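Mevalonate diphosphate decarboxylase (Legionella pneumophila, PDB 3LTO) probably catalyses the ATP-dependent decarboxylation of mevalonate diphosphate to isopentenyl diphosphate, a step of isoprenoid biosynthesis. Local coordinates at residues M17-E22 with E206-R211; S30-T35 with S167-P172. All blocks are in the same frame, centred on the assembly; numbering follows the deposited sequence.

Contact 1: residues M17-E22 with E206-R211. With SO4 (sulfate ion), chain D; SO4 (sulfate ion), chain C.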
HETATM    1  N   MSE A  17       0.558  11.144 -12.529  1.00 11.41           N
HETATM    2  CA  MSE A  17       1.223  11.190 -13.830  1.00 14.76           C
HETATM    3  C   MSE A  17       1.682   9.857 -14.420  1.00 14.91           C
HETATM    4  O   MSE A  17       2.491   9.828 -15.346  1.00 13.59           O
HETATM    5  CB  MSE A  17       2.420  12.144 -13.760  1.00 17.82           C
HETATM    6  CG  MSE A  17       2.794  12.754 -15.091  1.00 24.51           C
HETATM    7 SE   MSE A  17       4.423  13.797 -14.976  1.00 34.93          SE
HETATM    8  CE  MSE A  17       4.016  14.737 -13.360  1.00 31.95           C
ATOM      9  N   GLY A  18       1.168   8.757 -13.892  1.00 15.41           N
ATOM     10  CA  GLY A  18       1.558   7.464 -14.413  1.00 15.89           C
ATOM     11  C   GLY A  18       2.991   7.095 -14.088  1.00 16.18           C
ATOM     12  O   GLY A  18       3.535   6.145 -14.647  1.00 15.15           O
ATOM     13  N   LYS A  19       3.616   7.854 -13.196  1.00 16.43           N
ATOM     14  CA  LYS A  19       4.987   7.568 -12.805  1.00 15.71           C
ATOM     15  C   LYS A  19       4.877   6.475 -11.744  1.00 16.10           C
ATOM     16  O   LYS A  19       4.471   6.732 -10.613  1.00 15.31           O
ATOM     17  CB  LYS A  19       5.648   8.830 -12.232  1.00 15.44           C
ATOM     18  CG  LYS A  19       7.164   8.740 -12.105  1.00 13.94           C
ATOM     19  CD  LYS A  19       7.790  10.102 -11.861  1.00 10.24           C
ATOM     20  CE  LYS A  19       9.251   9.959 -11.462  1.00  9.66           C
ATOM     21  NZ  LYS A  19       9.408   9.128 -10.217  1.00  6.62           N
ATOM     22  N   LYS A  20       5.227   5.249 -12.114  1.00 18.17           N
ATOM     23  CA  LYS A  20       5.120   4.129 -11.183  1.00 20.07           C
ATOM     24  C   LYS A  20       6.279   3.150 -11.294  1.00 21.31           C
ATOM     25  O   LYS A  20       7.003   3.139 -12.288  1.00 22.47           O
ATOM     26  CB  LYS A  20       3.804   3.389 -11.437  1.00 19.30           C
ATOM     27  CG  LYS A  20       3.688   2.843 -12.857  1.00 20.67           C
ATOM     28  CD  LYS A  20       2.346   2.177 -13.108  1.00 21.16           C
ATOM     29  CE  LYS A  20       2.281   1.596 -14.517  1.00 23.49           C
ATOM     30  NZ  LYS A  20       0.938   1.028 -14.846  1.00 24.45           N
ATOM     31  N   ASP A  21       6.439   2.321 -10.268  1.00 23.73           N
ATOM     32  CA  ASP A  21       7.503   1.324 -10.230  1.00 25.35           C
ATOM     33  C   ASP A  21       7.205   0.207 -11.227  1.00 27.77           C
ATOM     34  O   ASP A  21       6.097  -0.327 -11.274  1.00 27.64           O
ATOM     35  CB  ASP A  21       7.629   0.740  -8.822  1.00 26.51           C
ATOM     36  CG  ASP A  21       8.830  -0.173  -8.677  1.00 28.01           C
ATOM     37  OD1 ASP A  21       9.951   0.346  -8.475  1.00 27.92           O
ATOM     38  OD2 ASP A  21       8.648  -1.407  -8.776  1.00 27.78           O
ATOM     39  N   GLU A  22       8.213  -0.156 -12.008  1.00 29.23           N
ATOM     40  CA  GLU A  22       8.076  -1.185 -13.028  1.00 32.32           C
ATOM     41  C   GLU A  22       7.673  -2.574 -12.533  1.00 31.54           C
ATOM     42  O   GLU A  22       6.993  -3.312 -13.245  1.00 31.48           O
ATOM     43  CB  GLU A  22       9.388  -1.289 -13.807  1.00 35.58           C
ATOM     44  CG  GLU A  22       9.349  -2.236 -14.983  1.00 41.17           C
ATOM     45  CD  GLU A  22      10.613  -2.158 -15.815  1.00 44.65           C
ATOM     46  OE1 GLU A  22      11.698  -2.501 -15.290  1.00 45.72           O
ATOM     47  OE2 GLU A  22      10.520  -1.745 -16.992  1.00 45.93           O
ATOM     48  N   GLU A 206      13.529  12.605 -13.311  1.00 19.20           N
ATOM     49  CA  GLU A 206      14.169  11.861 -12.231  1.00 21.00           C
ATOM     50  C   GLU A 206      13.836  12.394 -10.837  1.00 19.74           C
ATOM     51  O   GLU A 206      13.652  11.617  -9.897  1.00 19.98           O
ATOM     52  CB  GLU A 206      15.686  11.906 -12.435  1.00 24.16           C
ATOM     53  CG  GLU A 206      16.197  13.347 -12.615  1.00 32.27           C
ATOM     54  CD  GLU A 206      17.664  13.416 -12.991  1.00 34.08           C
ATOM     55  OE1 GLU A 206      18.507  13.040 -12.150  1.00 34.00           O
ATOM     56  OE2 GLU A 206      17.969  13.836 -14.133  1.00 37.26           O
ATOM     57  N   THR A 207      13.770  13.715 -10.717  1.00 15.85           N
ATOM     58  CA  THR A 207      13.489  14.383  -9.448  1.00 14.48           C
ATOM     59  C   THR A 207      12.033  14.841  -9.271  1.00 14.33           C
ATOM     60  O   THR A 207      11.694  15.508  -8.287  1.00 11.28           O
ATOM     61  CB  THR A 207      14.385  15.622  -9.304  1.00 15.07           C
ATOM     62  OG1 THR A 207      14.178  16.481 -10.436  1.00 15.42           O
ATOM     63  CG2 THR A 207      15.873  15.213  -9.243  1.00 15.12           C
ATOM     64  N   ARG A 208      11.184  14.478 -10.227  1.00 13.71           N
ATOM     65  CA  ARG A 208       9.770  14.856 -10.218  1.00 13.23           C
ATOM     66  C   ARG A 208       8.956  14.419  -8.982  1.00 12.94           C
ATOM     67  O   ARG A 208       8.169  15.203  -8.437  1.00 14.63           O
ATOM     68  CB  ARG A 208       9.125  14.340 -11.514  1.00 12.85           C
ATOM     69  CG  ARG A 208       7.614  14.329 -11.548  1.00 16.99           C
ATOM     70  CD  ARG A 208       6.996  15.676 -11.211  1.00 15.79           C
ATOM     71  NE  ARG A 208       5.605  15.469 -10.821  1.00 18.10           N
ATOM     72  CZ  ARG A 208       4.884  16.306 -10.086  1.00 15.13           C
ATOM     73  NH1 ARG A 208       5.410  17.443  -9.642  1.00 15.04           N
ATOM     74  NH2 ARG A 208       3.637  15.983  -9.770  1.00 15.43           N
ATOM     75  N   SER A 209       9.147  13.186  -8.530  1.00  9.95           N
ATOM     76  CA  SER A 209       8.413  12.695  -7.373  1.00  8.95           C
ATOM     77  C   SER A 209       8.823  13.400  -6.084  1.00 10.23           C
ATOM     78  O   SER A 209       7.998  13.609  -5.198  1.00  9.34           O
ATOM     79  CB  SER A 209       8.591  11.182  -7.236  1.00  8.54           C
ATOM     80  OG  SER A 209       8.016  10.512  -8.348  1.00  7.85           O
ATOM     81  N   GLU A 210      10.095  13.769  -5.969  1.00 10.09           N
ATOM     82  CA  GLU A 210      10.551  14.477  -4.774  1.00 12.38           C
ATOM     83  C   GLU A 210       9.791  15.792  -4.658  1.00 11.16           C
ATOM     84  O   GLU A 210       9.331  16.158  -3.579  1.00 12.78           O
ATOM     85  CB  GLU A 210      12.051  14.767  -4.849  1.00 14.42           C
ATOM     86  CG  GLU A 210      12.941  13.593  -4.489  1.00 20.45           C
ATOM     87  CD  GLU A 210      14.300  13.668  -5.163  1.00 23.50           C
ATOM     88  OE1 GLU A 210      14.905  14.760  -5.179  1.00 26.40           O
ATOM     89  OE2 GLU A 210      14.764  12.631  -5.675  1.00 27.65           O
ATOM     90  N   ARG A 211       9.667  16.502  -5.774  1.00 10.16           N
ATOM     91  CA  ARG A 211       8.953  17.775  -5.781  1.00 11.51           C
ATOM     92  C   ARG A 211       7.463  17.588  -5.470  1.00 10.96           C
ATOM     93  O   ARG A 211       6.868  18.380  -4.730  1.00 12.12           O
ATOM     94  CB  ARG A 211       9.113  18.471  -7.140  1.00 11.56           C
ATOM     95  CG  ARG A 211      10.540  18.908  -7.455  1.00 12.99           C
ATOM     96  CD  ARG A 211      10.575  19.887  -8.628  1.00 12.54           C
ATOM     97  NE  ARG A 211      10.146  19.274  -9.884  1.00 13.30           N
ATOM     98  CZ  ARG A 211      10.864  18.397 -10.579  1.00 10.95           C
ATOM     99  NH1 ARG A 211      12.054  18.026 -10.139  1.00 12.50           N
ATOM    100  NH2 ARG A 211      10.398  17.902 -11.720  1.00 11.62           N
TER
HETATM  101  S   SO4 D 401      -1.265   3.854 -15.342  1.00 23.05           S
HETATM  102  O1  SO4 D 401      -0.991   3.428 -13.962  1.00 21.67           O
HETATM  103  O2  SO4 D 401      -2.701   3.731 -15.634  1.00 21.90           O
HETATM  104  O3  SO4 D 401      -0.854   5.258 -15.508  1.00 23.24           O
HETATM  105  O4  SO4 D 401      -0.499   3.011 -16.277  1.00 23.84           O
HETATM  106  S   SO4 C 400      -3.137  12.312 -12.536  1.00 17.05           S
HETATM  107  O1  SO4 C 400      -2.753  12.520 -11.130  1.00 14.16           O
HETATM  108  O2  SO4 C 400      -4.313  11.437 -12.565  1.00 18.76           O
HETATM  109  O3  SO4 C 400      -3.454  13.615 -13.138  1.00 21.07           O
HETATM  110  O4  SO4 C 400      -2.055  11.680 -13.301  1.00 18.48           O
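Lys-19 and Ser-209 meet because the lysine chain runs out almost straight and turns only at its last torsion (chi4 -59°), which swings NZ onto the serine hydroxyl. Lys-19 NZ donates a hydrogen bond to Ser-209 OG, 2.7 Å long. The aliphatic part follows behind, with Lys-19 CE 3.4 Å from Ser-209 OG. Arg-208 bends near its root, at chi2 (54°), and its guanidinium comes to selenomethionine Met-17. Met-17 CE approaches the flat group obliquely and lies 3.8 Å from Arg-208 CD. Lys-19 also forms a salt bridge with Asp-28 and a cation-pi contact with Tyr-205, while Ser-209 OG is also hydrogen-bonded to Asn-29 OD1. Arg-208 forms salt bridges with Glu-238 and Asp-241. Two sulfate ions, probably from the crystallisation liquor, also bind 17-22. Met-17 N donates to O4 of the chain C sulfate at 2.8 Å, and Lys-20 NZ donates to O4 of the chain D sulfate, also at 2.8 Å. The loop thus joins helix 208-224 through its side chains and contributes a backbone N-H and a lysine to two sulfate sites that residues such as Arg-144 and Arg-152 complete. The acidic partners probably offset the positive charges of Lys-19 and Arg-208, and the sulfates may mark positions for phosphate groups in this GHMP-type enzyme.

Contact 2: residues S30-T35 with S167-P172; sequences SSLSYT and SAIDLP
Strand 31-47 of the mixed sheet meets the chain that leaves strand 165-168, and the meeting is purely apolar. One methyl group, Leu-32 CD1, serves both partners. It lies 3.9 Å from Ile-169 CG2 and 4.1 Å from Leu-171 CD1. The leucine side chain crosses that of Ile-169 at about a right angle, and the touch is made by the isoleucine's short branch rather than its longer one. With Ile-169 CG1 anti to the backbone N (chi1 -178°), the longer arm is carried off and CG2 is left to meet the leucine. Leu-171 instead reaches toward Leu-32 tip to tip, methyl against methyl. The backbones stay well apart, with Leu-32 CA and Ile-169 CA 9.0 Å from each other, so this is side-chain packing and not strand pairing. Strand 158-162 pairs with both 31-47 and 165-168, and its Trp-158 touches Ile-169 and Leu-171. Helix 208-224 adds Leu-219 against Leu-32 and Phe-223 against Leu-171. The result is a small hydrophobic cluster, with packing between the N-terminal mixed sheet and a helix of the C-terminal family region, consistent with the two-part GHMP kinase-type fold.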
ATOM      1  N   SER A  30       2.688  10.081  -4.128  1.00  7.98           N
ATOM      2  CA  SER A  30       1.278  10.122  -3.822  1.00  8.21           C
ATOM      3  C   SER A  30       0.594  11.110  -4.753  1.00  8.30           C
ATOM      4  O   SER A  30       1.253  11.899  -5.447  1.00  7.32           O
ATOM      5  CB  SER A  30       1.067  10.557  -2.373  1.00  6.56           C
ATOM      6  OG  SER A  30       1.658   9.635  -1.479  1.00  9.89           O
ATOM      7  N   SER A  31      -0.733  11.056  -4.759  1.00  6.25           N
ATOM      8  CA  SER A  31      -1.538  11.956  -5.568  1.00  6.51           C
ATOM      9  C   SER A  31      -2.795  12.335  -4.790  1.00  7.79           C
ATOM     10  O   SER A  31      -3.304  11.546  -3.989  1.00  9.93           O
ATOM     11  CB  SER A  31      -1.896  11.302  -6.909  1.00  6.88           C
ATOM     12  OG  SER A  31      -2.592  10.073  -6.742  1.00 11.01           O
ATOM     13  N   LEU A  32      -3.273  13.557  -5.013  1.00  8.53           N
ATOM     14  CA  LEU A  32      -4.463  14.082  -4.346  1.00  9.76           C
ATOM     15  C   LEU A  32      -5.411  14.693  -5.380  1.00 11.32           C
ATOM     16  O   LEU A  32      -5.003  15.547  -6.175  1.00 10.44           O
ATOM     17  CB  LEU A  32      -4.065  15.163  -3.336  1.00 10.05           C
ATOM     18  CG  LEU A  32      -5.214  15.894  -2.646  1.00 10.37           C
ATOM     19  CD1 LEU A  32      -5.746  15.054  -1.507  1.00 13.08           C
ATOM     20  CD2 LEU A  32      -4.726  17.217  -2.120  1.00 15.77           C
ATOM     21  N   SER A  33      -6.675  14.277  -5.363  1.00  9.90           N
ATOM     22  CA  SER A  33      -7.627  14.799  -6.328  1.00 11.84           C
ATOM     23  C   SER A  33      -8.990  15.135  -5.739  1.00 12.51           C
ATOM     24  O   SER A  33      -9.358  14.655  -4.666  1.00 12.18           O
ATOM     25  CB  SER A  33      -7.805  13.799  -7.474  1.00 11.29           C
ATOM     26  OG  SER A  33      -8.320  12.570  -6.989  1.00 12.76           O
ATOM     27  N   TYR A  34      -9.727  15.975  -6.458  1.00 12.78           N
ATOM     28  CA  TYR A  34     -11.065  16.370  -6.052  1.00 12.55           C
ATOM     29  C   TYR A  34     -12.022  15.532  -6.892  1.00 12.74           C
ATOM     30  O   TYR A  34     -11.834  15.406  -8.102  1.00 13.56           O
ATOM     31  CB  TYR A  34     -11.306  17.848  -6.346  1.00 12.30           C
ATOM     32  CG  TYR A  34     -12.663  18.332  -5.873  1.00 14.20           C
ATOM     33  CD1 TYR A  34     -13.009  18.275  -4.524  1.00 13.12           C
ATOM     34  CD2 TYR A  34     -13.606  18.822  -6.774  1.00 12.78           C
ATOM     35  CE1 TYR A  34     -14.262  18.689  -4.085  1.00 12.50           C
ATOM     36  CE2 TYR A  34     -14.865  19.238  -6.341  1.00 12.71           C
ATOM     37  CZ  TYR A  34     -15.183  19.167  -4.996  1.00 10.90           C
ATOM     38  OH  TYR A  34     -16.427  19.563  -4.559  1.00 11.72           O
ATOM     39  N   THR A  35     -13.038  14.955  -6.265  1.00 11.10           N
ATOM     40  CA  THR A  35     -13.982  14.134  -7.009  1.00 11.04           C
ATOM     41  C   THR A  35     -15.070  15.019  -7.622  1.00 12.92           C
ATOM     42  O   THR A  35     -15.811  15.688  -6.912  1.00 15.54           O
ATOM     43  CB  THR A  35     -14.599  13.044  -6.093  1.00  9.88           C
ATOM     44  OG1 THR A  35     -13.544  12.303  -5.459  1.00  2.99           O
ATOM     45  CG2 THR A  35     -15.441  12.070  -6.909  1.00  7.13           C
ATOM     46  N   SER A 167      -7.713   6.443  -0.229  1.00 20.63           N
ATOM     47  CA  SER A 167      -8.781   6.727   0.717  1.00 21.46           C
ATOM     48  C   SER A 167      -9.315   8.133   0.582  1.00 21.55           C
ATOM     49  O   SER A 167      -8.689   8.998  -0.031  1.00 20.61           O
ATOM     50  CB  SER A 167      -8.285   6.549   2.154  1.00 23.05           C
ATOM     51  OG  SER A 167      -7.920   5.208   2.414  1.00 27.99           O
ATOM     52  N   ALA A 168     -10.484   8.351   1.166  1.00 21.24           N
ATOM     53  CA  ALA A 168     -11.082   9.669   1.163  1.00 22.71           C
ATOM     54  C   ALA A 168     -10.368  10.394   2.300  1.00 23.18           C
ATOM     55  O   ALA A 168     -10.186   9.827   3.379  1.00 25.12           O
ATOM     56  CB  ALA A 168     -12.570   9.567   1.454  1.00 22.60           C
ATOM     57  N   ILE A 169      -9.934  11.625   2.058  1.00 21.82           N
ATOM     58  CA  ILE A 169      -9.261  12.396   3.097  1.00 20.67           C
ATOM     59  C   ILE A 169     -10.172  13.571   3.451  1.00 20.89           C
ATOM     60  O   ILE A 169     -10.699  14.250   2.569  1.00 19.95           O
ATOM     61  CB  ILE A 169      -7.865  12.896   2.625  1.00 19.40           C
ATOM     62  CG1 ILE A 169      -7.168  13.658   3.755  1.00 20.71           C
ATOM     63  CG2 ILE A 169      -8.003  13.792   1.407  1.00 19.60           C
ATOM     64  CD1 ILE A 169      -5.758  14.111   3.403  1.00 17.87           C
ATOM     65  N   ASP A 170     -10.365  13.797   4.746  1.00 21.30           N
ATOM     66  CA  ASP A 170     -11.238  14.865   5.216  1.00 22.75           C
ATOM     67  C   ASP A 170     -10.579  16.236   5.187  1.00 22.55           C
ATOM     68  O   ASP A 170      -9.891  16.629   6.130  1.00 23.23           O
ATOM     69  CB  ASP A 170     -11.726  14.540   6.633  1.00 25.39           C
ATOM     70  CG  ASP A 170     -12.652  15.603   7.199  1.00 28.05           C
ATOM     71  OD1 ASP A 170     -13.607  16.013   6.501  1.00 31.84           O
ATOM     72  OD2 ASP A 170     -12.432  16.022   8.354  1.00 29.36           O
ATOM     73  N   LEU A 171     -10.789  16.954   4.088  1.00 21.36           N
ATOM     74  CA  LEU A 171     -10.228  18.285   3.926  1.00 20.15           C
ATOM     75  C   LEU A 171     -11.321  19.338   4.088  1.00 19.96           C
ATOM     76  O   LEU A 171     -12.490  19.080   3.817  1.00 18.22           O
ATOM     77  CB  LEU A 171      -9.536  18.407   2.564  1.00 19.19           C
ATOM     78  CG  LEU A 171      -8.308  17.495   2.428  1.00 20.54           C
ATOM     79  CD1 LEU A 171      -7.703  17.633   1.047  1.00 18.33           C
ATOM     80  CD2 LEU A 171      -7.280  17.850   3.493  1.00 19.12           C
ATOM     81  N   PRO A 172     -10.940  20.541   4.543  1.00 21.49           N
ATOM     82  CA  PRO A 172     -11.768  21.723   4.803  1.00 23.70           C
ATOM     83  C   PRO A 172     -12.734  22.232   3.729  1.00 26.03           C
ATOM     84  O   PRO A 172     -13.739  22.857   4.062  1.00 28.73           O
ATOM     85  CB  PRO A 172     -10.736  22.789   5.164  1.00 23.34           C
ATOM     86  CG  PRO A 172      -9.646  22.002   5.785  1.00 22.51           C
ATOM     87  CD  PRO A 172      -9.529  20.834   4.850  1.00 21.93           C
TER

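How the contacts relate
Contact 1 and contact 2 have centres 19 Å apart, and their nearest atoms are about 6 Å from each other without touching. Along the chain the order is 17-22, 30-35, 167-172, 206-211, so both segments of contact 2 fall between those of contact 1. The loop of contact 1 lies between strands 2-12 and 31-47, and the second of these carries Leu-32 of contact 2. Helix 208-224 is common to both: its start takes part in contact 1, and Leu-219 and Phe-223 further along it pack on contact 2. The helix therefore meets the N-terminal family region at several places along its length, more polar at its start and apolar at Leu-219.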